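Local coordinates for AtxE2 (Asticcacaulis excentricus, PDB 5TXE), which hydrolyses the isopeptide bond of the lasso peptides astexin-2 and astexin-3, converting these threaded knots into linear peptides, at residues Val315-Arg320 / Cys354-Lys359; Leu319-Trp324 / Thr348-Gly353; Arg343-Thr348 / Gly382-Leu387; Phe416-Leu421 / Gly442-Gly447. The protein carries 1 engineered substitution. All coordinates share one frame; numbering follows the deposited sequence.

Interaction 1: Val315-Arg320 / Cys354-Lys359; sequences VLYFLR and CERQAK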
loop_
_atom_site.group_PDB
_atom_site.type_symbol
_atom_site.label_atom_id
_atom_site.label_comp_id
_atom_site.label_asym_id
_atom_site.label_seq_id
_atom_site.Cartn_x
_atom_site.Cartn_y
_atom_site.Cartn_z
ATOM N N VAL A 315 -25.063 -20.353 8.093
ATOM C CA VAL A 315 -24.880 -18.934 8.420
ATOM C C VAL A 315 -24.005 -18.258 7.400
ATOM O O VAL A 315 -23.281 -18.916 6.665
ATOM C CB VAL A 315 -24.311 -18.664 9.845
ATOM C CG1 VAL A 315 -25.076 -19.415 10.923
ATOM C CG2 VAL A 315 -22.880 -19.058 9.945
ATOM N N LEU A 316 -24.159 -16.940 7.312
ATOM C CA LEU A 316 -23.275 -16.098 6.561
ATOM C C LEU A 316 -22.456 -15.286 7.557
ATOM O O LEU A 316 -22.994 -14.825 8.578
ATOM C CB LEU A 316 -24.088 -15.157 5.702
ATOM C CG LEU A 316 -23.279 -14.284 4.778
ATOM C CD1 LEU A 316 -22.705 -15.082 3.617
ATOM C CD2 LEU A 316 -24.121 -13.135 4.293
ATOM N N TYR A 317 -21.143 -15.181 7.301
ATOM C CA TYR A 317 -20.281 -14.280 8.062
ATOM C C TYR A 317 -19.790 -13.171 7.149
ATOM O O TYR A 317 -19.568 -13.391 5.967
ATOM C CB TYR A 317 -19.085 -15.014 8.597
ATOM C CG TYR A 317 -19.378 -16.264 9.356
ATOM C CD1 TYR A 317 -19.692 -16.230 10.705
ATOM C CD2 TYR A 317 -19.284 -17.507 8.725
ATOM C CE1 TYR A 317 -19.937 -17.397 11.405
ATOM C CE2 TYR A 317 -19.500 -18.691 9.426
ATOM C CZ TYR A 317 -19.836 -18.656 10.761
ATOM O OH TYR A 317 -20.083 -19.875 11.437
ATOM N N PHE A 318 -19.654 -11.962 7.690
ATOM C CA PHE A 318 -19.098 -10.892 6.912
ATOM C C PHE A 318 -18.320 -9.839 7.676
ATOM O O PHE A 318 -18.502 -9.658 8.886
ATOM C CB PHE A 318 -20.142 -10.254 5.999
ATOM C CG PHE A 318 -21.296 -9.614 6.697
ATOM C CD1 PHE A 318 -21.184 -8.341 7.209
ATOM C CD2 PHE A 318 -22.533 -10.245 6.755
ATOM C CE1 PHE A 318 -22.256 -7.710 7.800
ATOM C CE2 PHE A 318 -23.618 -9.611 7.342
ATOM C CZ PHE A 318 -23.476 -8.340 7.864
ATOM N N LEU A 319 -17.438 -9.177 6.942
ATOM C CA LEU A 319 -16.610 -8.096 7.468
ATOM C C LEU A 319 -17.044 -6.779 6.923
ATOM O O LEU A 319 -17.562 -6.701 5.799
ATOM C CB LEU A 319 -15.163 -8.239 6.981
ATOM C CG LEU A 319 -14.304 -9.270 7.696
ATOM C CD1 LEU A 319 -12.922 -9.338 7.054
ATOM C CD2 LEU A 319 -14.182 -8.910 9.158
ATOM N N ARG A 320 -16.784 -5.733 7.691
ATOM C CA ARG A 320 -16.949 -4.399 7.167
ATOM C C ARG A 320 -16.221 -3.396 8.037
ATOM O O ARG A 320 -15.745 -3.712 9.124
ATOM C CB ARG A 320 -18.408 -4.007 7.108
ATOM C CG ARG A 320 -18.949 -3.801 8.522
ATOM C CD ARG A 320 -20.430 -3.645 8.701
ATOM N NE ARG A 320 -20.989 -2.537 8.003
ATOM C CZ ARG A 320 -21.593 -1.516 8.588
ATOM N NH1 ARG A 320 -21.706 -1.436 9.914
ATOM N NH2 ARG A 320 -22.075 -0.566 7.805
ATOM N N CYS A 354 -8.347 -13.329 5.200
ATOM C CA CYS A 354 -9.009 -14.333 6.013
ATOM C C CYS A 354 -9.611 -15.455 5.172
ATOM O O CYS A 354 -10.208 -15.220 4.124
ATOM C CB CYS A 354 -10.139 -13.714 6.802
ATOM S SG CYS A 354 -9.751 -12.427 8.026
ATOM N N GLU A 355 -9.464 -16.669 5.655
ATOM C CA GLU A 355 -10.098 -17.852 5.070
ATOM C C GLU A 355 -10.705 -18.731 6.186
ATOM O O GLU A 355 -10.189 -18.768 7.351
ATOM C CB GLU A 355 -9.082 -18.666 4.283
ATOM C CG GLU A 355 -8.645 -17.996 2.972
ATOM C CD GLU A 355 -7.836 -18.939 2.067
ATOM O OE1 GLU A 355 -7.464 -20.055 2.497
ATOM O OE2 GLU A 355 -7.538 -18.558 0.919
ATOM N N ARG A 356 -11.814 -19.418 5.867
ATOM C CA ARG A 356 -12.556 -20.161 6.917
ATOM C C ARG A 356 -12.193 -21.627 6.955
ATOM O O ARG A 356 -12.074 -22.266 5.923
ATOM C CB ARG A 356 -14.052 -20.003 6.695
ATOM C CG ARG A 356 -14.953 -20.565 7.799
ATOM C CD ARG A 356 -16.440 -20.304 7.528
ATOM N NE ARG A 356 -16.890 -20.926 6.293
ATOM C CZ ARG A 356 -17.109 -22.228 6.157
ATOM N NH1 ARG A 356 -17.033 -23.064 7.207
ATOM N NH2 ARG A 356 -17.458 -22.691 4.982
ATOM N N GLN A 357 -11.979 -22.122 8.164
ATOM C CA GLN A 357 -11.937 -23.559 8.472
ATOM C C GLN A 357 -13.008 -23.842 9.551
ATOM O O GLN A 357 -12.837 -23.464 10.727
ATOM C CB GLN A 357 -10.570 -23.971 9.057
ATOM C CG GLN A 357 -10.535 -25.375 9.700
ATOM C CD GLN A 357 -9.811 -25.389 11.037
ATOM O OE1 GLN A 357 -10.215 -24.703 11.982
ATOM N NE2 GLN A 357 -8.748 -26.173 11.138
ATOM N N ALA A 358 -14.039 -24.579 9.156
ATOM C CA ALA A 358 -15.175 -24.885 10.018
ATOM C C ALA A 358 -15.716 -23.622 10.690
ATOM O O ALA A 358 -16.203 -22.734 9.987
ATOM C CB ALA A 358 -14.792 -25.945 11.044
ATOM N N LYS A 359 -15.562 -23.507 12.016
ATOM C CA LYS A 359 -16.025 -22.351 12.771
ATOM C C LYS A 359 -14.901 -21.412 13.283
ATOM O O LYS A 359 -15.064 -20.637 14.250
ATOM C CB LYS A 359 -16.937 -22.838 13.887
ATOM C CG LYS A 359 -18.345 -23.018 13.361
ATOM C CD LYS A 359 -19.243 -23.613 14.413
ATOM C CE LYS A 359 -20.473 -24.168 13.710
ATOM N NZ LYS A 359 -21.342 -24.940 14.626
#

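Interaction 2: Leu319-Trp324 / Thr348-Gly353; sequences LRREGW and TGLLQG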
loop_
_atom_site.group_PDB
_atom_site.type_symbol
_atom_site.label_atom_id
_atom_site.label_comp_id
_atom_site.label_asym_id
_atom_site.label_seq_id
_atom_site.Cartn_x
_atom_site.Cartn_y
_atom_site.Cartn_z
ATOM N N LEU A 319 -17.438 -9.177 6.942
ATOM C CA LEU A 319 -16.610 -8.096 7.468
ATOM C C LEU A 319 -17.044 -6.779 6.923
ATOM O O LEU A 319 -17.562 -6.701 5.799
ATOM C CB LEU A 319 -15.163 -8.239 6.981
ATOM C CG LEU A 319 -14.304 -9.270 7.696
ATOM C CD1 LEU A 319 -12.922 -9.338 7.054
ATOM C CD2 LEU A 319 -14.182 -8.910 9.158
ATOM N N ARG A 320 -16.784 -5.733 7.691
ATOM C CA ARG A 320 -16.949 -4.399 7.167
ATOM C C ARG A 320 -16.221 -3.396 8.037
ATOM O O ARG A 320 -15.745 -3.712 9.124
ATOM C CB ARG A 320 -18.408 -4.007 7.108
ATOM C CG ARG A 320 -18.949 -3.801 8.522
ATOM C CD ARG A 320 -20.430 -3.645 8.701
ATOM N NE ARG A 320 -20.989 -2.537 8.003
ATOM C CZ ARG A 320 -21.593 -1.516 8.588
ATOM N NH1 ARG A 320 -21.706 -1.436 9.914
ATOM N NH2 ARG A 320 -22.075 -0.566 7.805
ATOM N N ARG A 321 -16.145 -2.174 7.532
ATOM C CA ARG A 321 -15.609 -1.059 8.308
ATOM C C ARG A 321 -16.733 -0.272 8.916
ATOM O O ARG A 321 -17.785 -0.179 8.321
ATOM C CB ARG A 321 -14.785 -0.158 7.404
ATOM C CG ARG A 321 -13.525 -0.865 6.999
ATOM C CD ARG A 321 -13.173 -0.701 5.554
ATOM N NE ARG A 321 -11.970 -1.483 5.254
ATOM C CZ ARG A 321 -10.807 -0.985 4.816
ATOM N NH1 ARG A 321 -10.659 0.311 4.566
ATOM N NH2 ARG A 321 -9.784 -1.810 4.593
ATOM N N GLU A 322 -16.518 0.246 10.112
ATOM C CA GLU A 322 -17.549 1.002 10.797
ATOM C C GLU A 322 -16.953 1.886 11.921
ATOM O O GLU A 322 -15.756 1.935 12.098
ATOM C CB GLU A 322 -18.618 0.039 11.362
ATOM C CG GLU A 322 -18.097 -0.962 12.365
ATOM C CD GLU A 322 -19.206 -1.899 12.859
ATOM O OE1 GLU A 322 -20.012 -2.369 12.025
ATOM O OE2 GLU A 322 -19.251 -2.182 14.085
ATOM N N GLY A 323 -17.817 2.574 12.653
ATOM C CA GLY A 323 -17.448 3.499 13.699
ATOM C C GLY A 323 -17.158 4.880 13.116
ATOM O O GLY A 323 -17.276 5.095 11.911
ATOM N N TRP A 324 -16.733 5.809 13.967
ATOM C CA TRP A 324 -16.411 7.166 13.524
ATOM C C TRP A 324 -15.365 7.136 12.364
ATOM O O TRP A 324 -14.302 6.499 12.479
ATOM C CB TRP A 324 -15.841 7.943 14.688
ATOM C CG TRP A 324 -15.593 9.392 14.410
ATOM C CD1 TRP A 324 -14.432 9.954 14.034
ATOM C CD2 TRP A 324 -16.517 10.468 14.601
ATOM N NE1 TRP A 324 -14.561 11.316 13.951
ATOM C CE2 TRP A 324 -15.841 11.656 14.280
ATOM C CE3 TRP A 324 -17.861 10.537 15.002
ATOM C CZ2 TRP A 324 -16.455 12.904 14.343
ATOM C CZ3 TRP A 324 -18.474 11.777 15.074
ATOM C CH2 TRP A 324 -17.766 12.954 14.734
ATOM N N THR A 348 -10.059 -1.683 16.380
ATOM C CA THR A 348 -9.188 -0.901 15.497
ATOM C C THR A 348 -8.205 -1.952 14.877
ATOM O O THR A 348 -8.111 -3.071 15.356
ATOM C CB THR A 348 -8.515 0.216 16.271
ATOM O OG1 THR A 348 -7.693 -0.323 17.283
ATOM C CG2 THR A 348 -9.541 1.061 16.960
ATOM N N GLY A 349 -7.640 -1.689 13.722
ATOM C CA GLY A 349 -6.786 -2.665 13.084
ATOM C C GLY A 349 -7.396 -3.175 11.803
ATOM O O GLY A 349 -8.378 -2.631 11.300
ATOM N N LEU A 350 -6.786 -4.220 11.292
ATOM C CA LEU A 350 -7.164 -4.810 10.052
ATOM C C LEU A 350 -7.128 -6.312 10.185
ATOM O O LEU A 350 -6.289 -6.853 10.899
ATOM C CB LEU A 350 -6.166 -4.404 8.953
ATOM C CG LEU A 350 -6.008 -2.921 8.661
ATOM C CD1 LEU A 350 -4.729 -2.555 7.882
ATOM C CD2 LEU A 350 -7.241 -2.493 7.895
ATOM N N LEU A 351 -8.029 -6.966 9.465
ATOM C CA LEU A 351 -7.966 -8.403 9.237
ATOM C C LEU A 351 -7.840 -8.596 7.759
ATOM O O LEU A 351 -8.655 -8.095 7.006
ATOM C CB LEU A 351 -9.230 -9.104 9.686
ATOM C CG LEU A 351 -9.560 -9.079 11.144
ATOM C CD1 LEU A 351 -10.911 -9.769 11.312
ATOM C CD2 LEU A 351 -8.508 -9.790 11.958
ATOM N N GLN A 352 -6.831 -9.348 7.345
ATOM C CA GLN A 352 -6.461 -9.428 5.960
ATOM C C GLN A 352 -6.386 -10.877 5.514
ATOM O O GLN A 352 -5.855 -11.732 6.229
ATOM C CB GLN A 352 -5.077 -8.777 5.819
ATOM C CG GLN A 352 -5.063 -7.311 6.211
ATOM C CD GLN A 352 -3.755 -6.883 6.847
ATOM O OE1 GLN A 352 -3.116 -7.641 7.574
ATOM N NE2 GLN A 352 -3.391 -5.639 6.643
ATOM N N GLY A 353 -6.862 -11.154 4.319
ATOM C CA GLY A 353 -6.657 -12.467 3.710
ATOM C C GLY A 353 -7.382 -13.641 4.349
ATOM O O GLY A 353 -7.050 -14.816 4.081
#

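Interaction 3: Arg343-Thr348 / Gly382-Leu387; sequences RIWHAT and GQMSPL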
loop_
_atom_site.group_PDB
_atom_site.type_symbol
_atom_site.label_atom_id
_atom_site.label_comp_id
_atom_site.label_asym_id
_atom_site.label_seq_id
_atom_site.Cartn_x
_atom_site.Cartn_y
_atom_site.Cartn_z
ATOM N N ARG A 343 -23.224 -8.658 15.504
ATOM C CA ARG A 343 -21.792 -8.357 15.598
ATOM C C ARG A 343 -21.149 -9.253 16.593
ATOM O O ARG A 343 -21.600 -9.326 17.696
ATOM C CB ARG A 343 -21.566 -6.924 16.053
ATOM C CG ARG A 343 -20.141 -6.464 15.798
ATOM C CD ARG A 343 -20.033 -4.960 15.881
ATOM N NE ARG A 343 -20.086 -4.555 17.270
ATOM C CZ ARG A 343 -20.057 -3.291 17.658
ATOM N NH1 ARG A 343 -19.988 -2.322 16.762
ATOM N NH2 ARG A 343 -20.096 -2.996 18.937
ATOM N N ILE A 344 -20.086 -9.947 16.222
ATOM C CA ILE A 344 -19.382 -10.772 17.194
ATOM C C ILE A 344 -17.971 -10.303 17.527
ATOM O O ILE A 344 -17.389 -10.784 18.478
ATOM C CB ILE A 344 -19.321 -12.234 16.737
ATOM C CG1 ILE A 344 -18.693 -12.348 15.369
ATOM C CG2 ILE A 344 -20.733 -12.825 16.683
ATOM C CD1 ILE A 344 -18.386 -13.784 15.018
ATOM N N TRP A 345 -17.391 -9.429 16.697
ATOM C CA TRP A 345 -16.040 -8.886 16.954
ATOM C C TRP A 345 -15.938 -7.524 16.308
ATOM O O TRP A 345 -16.502 -7.297 15.236
ATOM C CB TRP A 345 -14.977 -9.826 16.402
ATOM C CG TRP A 345 -13.524 -9.332 16.447
ATOM C CD1 TRP A 345 -12.585 -9.601 17.415
ATOM C CD2 TRP A 345 -12.840 -8.535 15.457
ATOM N NE1 TRP A 345 -11.375 -9.022 17.088
ATOM C CE2 TRP A 345 -11.507 -8.349 15.906
ATOM C CE3 TRP A 345 -13.227 -7.954 14.237
ATOM C CZ2 TRP A 345 -10.578 -7.621 15.188
ATOM C CZ3 TRP A 345 -12.284 -7.245 13.500
ATOM C CH2 TRP A 345 -10.986 -7.076 13.983
ATOM N N HIS A 346 -15.219 -6.629 16.958
ATOM C CA HIS A 346 -14.832 -5.367 16.347
ATOM C C HIS A 346 -13.568 -4.838 17.039
ATOM O O HIS A 346 -13.364 -5.081 18.209
ATOM C CB HIS A 346 -15.945 -4.334 16.451
ATOM C CG HIS A 346 -16.259 -3.944 17.862
ATOM N ND1 HIS A 346 -16.183 -2.643 18.330
ATOM C CD2 HIS A 346 -16.627 -4.702 18.919
ATOM C CE1 HIS A 346 -16.496 -2.620 19.612
ATOM N NE2 HIS A 346 -16.763 -3.857 19.993
ATOM N N ALA A 347 -12.724 -4.114 16.303
ATOM C CA ALA A 347 -11.470 -3.575 16.847
ATOM C C ALA A 347 -10.920 -2.544 15.881
ATOM O O ALA A 347 -11.301 -2.507 14.689
ATOM C CB ALA A 347 -10.456 -4.673 17.012
ATOM N N THR A 348 -10.059 -1.683 16.380
ATOM C CA THR A 348 -9.188 -0.901 15.497
ATOM C C THR A 348 -8.205 -1.952 14.877
ATOM O O THR A 348 -8.111 -3.071 15.356
ATOM C CB THR A 348 -8.515 0.216 16.271
ATOM O OG1 THR A 348 -7.693 -0.323 17.283
ATOM C CG2 THR A 348 -9.541 1.061 16.960
ATOM N N GLY A 382 -16.486 -14.941 18.810
ATOM C CA GLY A 382 -15.807 -13.732 18.312
ATOM C C GLY A 382 -14.445 -13.466 18.971
ATOM O O GLY A 382 -13.893 -12.394 18.843
ATOM N N GLN A 383 -13.895 -14.456 19.654
ATOM C CA GLN A 383 -12.590 -14.325 20.270
ATOM C C GLN A 383 -11.423 -14.516 19.291
ATOM O O GLN A 383 -11.394 -15.449 18.489
ATOM C CB GLN A 383 -12.429 -15.309 21.425
ATOM C CG GLN A 383 -11.368 -14.836 22.417
ATOM C CD GLN A 383 -11.343 -15.637 23.713
ATOM O OE1 GLN A 383 -12.119 -16.581 23.897
ATOM N NE2 GLN A 383 -10.464 -15.246 24.625
ATOM N N MET A 384 -10.443 -13.631 19.423
ATOM C CA MET A 384 -9.254 -13.615 18.560
ATOM C C MET A 384 -8.087 -14.125 19.350
ATOM O O MET A 384 -7.809 -13.595 20.421
ATOM C CB MET A 384 -8.935 -12.195 18.130
ATOM C CG MET A 384 -7.844 -12.102 17.031
ATOM S SD MET A 384 -7.647 -10.405 16.371
ATOM C CE MET A 384 -6.619 -9.684 17.616
ATOM N N SER A 385 -7.378 -15.094 18.792
ATOM C CA SER A 385 -6.194 -15.630 19.418
ATOM C C SER A 385 -5.017 -15.651 18.438
ATOM O O SER A 385 -5.215 -15.917 17.251
ATOM C CB SER A 385 -6.480 -17.073 19.860
ATOM O OG SER A 385 -7.734 -17.129 20.520
ATOM N N PRO A 386 -3.788 -15.429 18.941
ATOM C CA PRO A 386 -2.541 -15.535 18.181
ATOM C C PRO A 386 -2.392 -16.899 17.610
ATOM O O PRO A 386 -2.727 -17.831 18.277
ATOM C CB PRO A 386 -1.449 -15.390 19.245
ATOM C CG PRO A 386 -2.089 -14.730 20.390
ATOM C CD PRO A 386 -3.545 -15.116 20.356
ATOM N N LEU A 387 -1.967 -16.994 16.366
ATOM C CA LEU A 387 -1.586 -18.257 15.761
ATOM C C LEU A 387 -0.082 -18.262 15.429
ATOM O O LEU A 387 0.603 -19.176 15.786
ATOM C CB LEU A 387 -2.400 -18.489 14.505
ATOM C CG LEU A 387 -2.027 -19.751 13.756
ATOM C CD1 LEU A 387 -2.305 -21.005 14.568
ATOM C CD2 LEU A 387 -2.803 -19.788 12.454
#

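Interaction 4: Phe416-Leu421 / Gly442-Gly447; sequences FSDLVL and GFLRGG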
loop_
_atom_site.group_PDB
_atom_site.type_symbol
_atom_site.label_atom_id
_atom_site.label_comp_id
_atom_site.label_asym_id
_atom_site.label_seq_id
_atom_site.Cartn_x
_atom_site.Cartn_y
_atom_site.Cartn_z
ATOM N N PHE A 416 -10.450 10.433 11.598
ATOM C CA PHE A 416 -9.615 9.902 12.670
ATOM C C PHE A 416 -8.132 10.034 12.305
ATOM O O PHE A 416 -7.785 10.226 11.117
ATOM C CB PHE A 416 -10.019 8.477 13.037
ATOM C CG PHE A 416 -9.428 7.393 12.140
ATOM C CD1 PHE A 416 -10.089 6.967 11.001
ATOM C CD2 PHE A 416 -8.231 6.768 12.492
ATOM C CE1 PHE A 416 -9.582 5.939 10.210
ATOM C CE2 PHE A 416 -7.687 5.765 11.701
ATOM C CZ PHE A 416 -8.369 5.340 10.561
ATOM N N SER A 417 -7.293 9.972 13.328
ATOM C CA SER A 417 -5.864 9.850 13.171
ATOM C C SER A 417 -5.282 9.340 14.456
ATOM O O SER A 417 -5.992 9.281 15.436
ATOM C CB SER A 417 -5.269 11.207 12.835
ATOM O OG SER A 417 -5.634 11.577 11.521
ATOM N N ASP A 418 -4.009 8.941 14.465
ATOM C CA ASP A 418 -3.360 8.423 15.661
ATOM C C ASP A 418 -2.279 9.366 16.140
ATOM O O ASP A 418 -1.521 9.870 15.346
ATOM C CB ASP A 418 -2.821 7.013 15.420
ATOM C CG ASP A 418 -3.962 5.944 15.313
ATOM O OD1 ASP A 418 -4.807 5.857 16.262
ATOM O OD2 ASP A 418 -4.044 5.211 14.284
ATOM N N LEU A 419 -2.279 9.661 17.443
ATOM C CA LEU A 419 -1.287 10.438 18.093
ATOM C C LEU A 419 -0.333 9.466 18.762
ATOM O O LEU A 419 -0.748 8.569 19.479
ATOM C CB LEU A 419 -1.925 11.368 19.090
ATOM C CG LEU A 419 -0.944 12.113 19.984
ATOM C CD1 LEU A 419 -0.088 13.058 19.164
ATOM C CD2 LEU A 419 -1.650 12.890 21.107
ATOM N N VAL A 420 0.962 9.655 18.529
ATOM C CA VAL A 420 1.965 8.811 19.141
ATOM C C VAL A 420 2.855 9.670 19.969
ATOM O O VAL A 420 3.329 10.701 19.487
ATOM C CB VAL A 420 2.791 8.134 18.066
ATOM C CG1 VAL A 420 3.727 7.090 18.653
ATOM C CG2 VAL A 420 1.871 7.514 17.008
ATOM N N LEU A 421 3.094 9.305 21.227
ATOM C CA LEU A 421 3.924 10.145 22.105
ATOM C C LEU A 421 5.145 9.407 22.558
ATOM O O LEU A 421 5.132 8.199 22.678
ATOM C CB LEU A 421 3.137 10.582 23.331
ATOM C CG LEU A 421 1.924 11.450 22.957
ATOM C CD1 LEU A 421 0.923 11.606 24.120
ATOM C CD2 LEU A 421 2.373 12.810 22.501
ATOM N N GLY A 442 -3.450 0.386 10.491
ATOM C CA GLY A 442 -2.753 -0.846 10.846
ATOM C C GLY A 442 -1.574 -0.488 11.692
ATOM O O GLY A 442 -1.635 0.465 12.476
ATOM N N PHE A 443 -0.506 -1.266 11.527
ATOM C CA PHE A 443 0.681 -1.114 12.339
ATOM C C PHE A 443 1.364 0.221 12.010
ATOM O O PHE A 443 1.462 0.590 10.867
ATOM C CB PHE A 443 1.597 -2.310 12.135
ATOM C CG PHE A 443 2.904 -2.166 12.785
ATOM C CD1 PHE A 443 2.993 -1.921 14.159
ATOM C CD2 PHE A 443 4.104 -2.235 12.012
ATOM C CE1 PHE A 443 4.249 -1.723 14.773
ATOM C CE2 PHE A 443 5.357 -2.063 12.624
ATOM C CZ PHE A 443 5.433 -1.807 14.008
ATOM N N LEU A 444 1.748 0.960 13.025
ATOM C CA LEU A 444 2.465 2.231 12.830
ATOM C C LEU A 444 3.899 1.947 12.440
ATOM O O LEU A 444 4.739 1.726 13.304
ATOM C CB LEU A 444 2.423 3.026 14.114
ATOM C CG LEU A 444 0.990 3.441 14.542
ATOM C CD1 LEU A 444 1.039 4.131 15.886
ATOM C CD2 LEU A 444 0.289 4.324 13.552
ATOM N N ARG A 445 4.162 1.871 11.132
ATOM C CA ARG A 445 5.478 1.477 10.622
ATOM C C ARG A 445 6.093 2.741 10.002
ATOM O O ARG A 445 6.751 3.498 10.731
ATOM C CB ARG A 445 5.322 0.315 9.656
ATOM C CG ARG A 445 6.577 -0.265 9.038
ATOM C CD ARG A 445 6.421 -1.441 8.076
ATOM N NE ARG A 445 6.048 -2.693 8.671
ATOM C CZ ARG A 445 6.907 -3.627 9.023
ATOM N NH1 ARG A 445 8.208 -3.430 8.954
ATOM N NH2 ARG A 445 6.434 -4.732 9.509
ATOM N N GLY A 446 5.840 3.014 8.722
ATOM C CA GLY A 446 6.467 4.178 8.056
ATOM C C GLY A 446 5.479 5.047 7.308
ATOM O O GLY A 446 5.855 5.883 6.475
ATOM N N GLY A 447 4.191 4.877 7.605
ATOM C CA GLY A 447 3.155 5.595 6.867
ATOM C C GLY A 447 3.101 5.074 5.464
ATOM O O GLY A 447 3.657 4.019 5.180
#

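Interaction 1: Val315-Arg320 / Cys354-Lys359
Y317 and R356 meet by van der Waals contact between an aromatic ring and the aliphatic part of an arginine. CD of R356 approaches CE2 of Y317 at 3.9 Å and CD2 of Y317 at 4.2 Å, reaching the ring obliquely, and the two side chains cross at about a right angle. The guanidinium plane lies within 27° of the ring plane, yet the methylene does the touching. At the far end of the ring, OH of Y317 comes within 4.1 Å of CG of K359, whose chain then runs on extended. A polar interaction lies within 354-359: NH1 of R356 donates to A358 O at 2.9 Å, nearly straight at 158°, on a lone pair in the carbonyl plane. The bend at chi3 (61°) turns the guanidinium along its own segment toward A358 for this bond. An alanine in place of R356 would probably open a gap beside the Y317 ring and leave the A358 carbonyl without its mate. The backbones stay well separated, with CA of Y317 9.8 Å from CA of R356, so side chains alone bridge them. The segments belong to consecutive four-stranded antiparallel sheets, consistent with adjacent blades of the beta-propeller of prolyl oligopeptidase relatives. Y317 also packs on R333 of strand 328-335, R356 rests on L361 of strand 360-367, and C354 is joined to C363 by a disulfide.

Interaction 2: Leu319-Trp324 / Thr348-Gly353
L319 and L351 touch methyl to methyl, CD2 of L319 lying 4.0 Å from CD1 of L351, with the two side chains crossing at about a right angle. In both, CB is directed at the opposite segment and CG stands anti to the carbonyl carbon (chi1 -78° in L319, -64° in L351), which carries these two methyls to each other. Beside this pair, NH2 of R321 reaches CD2 of L350 obliquely at 4.2 Å. The contact is van der Waals in kind; the same NH2 of R321 forms a salt bridge with E56, which is likely to hold the guanidinium in place. One layer further out, on the other side of strand 315-322, NH1 of R320 is bonded to OE1 of E322 at 2.9 Å. This salt bridge is bent, at 139°, and meets the anti side of OE1 out of the carboxylate plane. E322 is gripped further by Y332 at OE1 and by R343 at OE2, a network that probably keeps the carboxylate ionised. CA of L319 and CA of L351 are 8.8 Å apart, as befits side-chain packing between two four-stranded antiparallel sheets, consistent with adjacent beta-propeller blades as in prolyl oligopeptidase relatives. L319 also packs on L331 and L351 on M329, both of strand 328-335, while L351 meets C363 and Q365 of strand 360-367. Beyond the strand end, W324 lies against strand 401-408 of the hydrolase domain, bonding L407 O through NE1.

Interaction 3: Arg343-Thr348 / Gly382-Leu387
W345 reaches across to G382 and M384 through CB and the pyrrole side of its indole, out to CZ2. CB starts the contact, 3.7 Å from G382 O; with CG anti to the backbone N (chi1 173°), the indole is carried along the neighbouring segment. CD1 comes closest, 3.4 Å from G382 O, which sits at the ring edge near its plane. NE1 of W345 follows, 4.0 Å from SD of M384, and CZ2 of W345 lies 4.2 Å from the same sulfur. This is a Met-aromatic contact, oblique rather than face-on: SD of M384 is 59° off the normal of the five-membered ring. Strand 342-347 is the edge of one four-stranded sheet; G382 and M384 lie at the start of strand 384-388, the edge of the next. The backbone beneath forms a classic beta bulge, I344 and W345 both facing L331 of strand 328-335. There I344 O receives a CA-H...O contact from G382 CA at 3.3 Å, and a side chain on G382 would run into that oxygen. CB of I344 packs on CA of G382 at 4.1 Å. An alanine in place of W345 would probably deprive the M384 sulfur of its aromatic partner and open a gap beside the G382 carbonyl. L377, in the strand next to 384-388, touches both W345 and M384.

Interaction 4: Phe416-Leu421 / Gly442-Gly447
A small apolar contact, buried in the alpha/beta-hydrolase domain, packs strand 414-421 of the mixed eight-stranded sheet against the loop that follows strand 431-436. V420 and L444 carry it: CG2 of V420 lies 3.7 Å from CD1 of L444, and the two side chains run antiparallel alongside each other. In V420, CG1 stands anti to the backbone N (chi1 -172°), which leaves CG2 as the branch presented to L444. L444 sends its other methyl toward D418, where CD2 of L444 stands 4.5 Å from OD2 of D418, at the limit of contact. The carboxylate has polar partners of its own: OD2 accepts a bond from S440, in the same loop, and OD1 forms a salt bridge with R404. That arginine probably stabilises the ionised form of this buried group. Together the bond to S440 and the V420-L444 packing tie the loop to the strand at two places. The same loop carries Y438, the residue that stabilises the alkoxide intermediate, with its side chain about 12 Å from that of L444. Strand 414-421 is flanked in the sheet by strands 401-408 and 463-467, and L444 touches both through V402 and S466. Helix 454-459 closes over the pair, I454 meeting both V420 and L444 while A458 packs on V420.

Interactions 1, 2 and 3 all join the same two successive four-stranded sheets. Interactions 1 and 2 share strands 315-322 and 350-357: interaction 2 is the buried end, leucine on leucine, and interaction 1 the partly exposed end, where methylenes of an arginine and a lysine pack on a tyrosine. Interaction 3, partly buried, uses strand 342-347 and relies on a tryptophan, a sulfur and a glycine backbone. It touches interaction 2 directly, by the salt bridge E322 OE2 to R343 NH1 (2.8 Å) and by L351 CD1 on W345 CZ3 (3.6 Å). Interaction 4, buried like interaction 2 and mainly apolar, belongs to the hydrolase domain; L350 CD1 meets G442 CA at 4.0 Å, linking it to interaction 2.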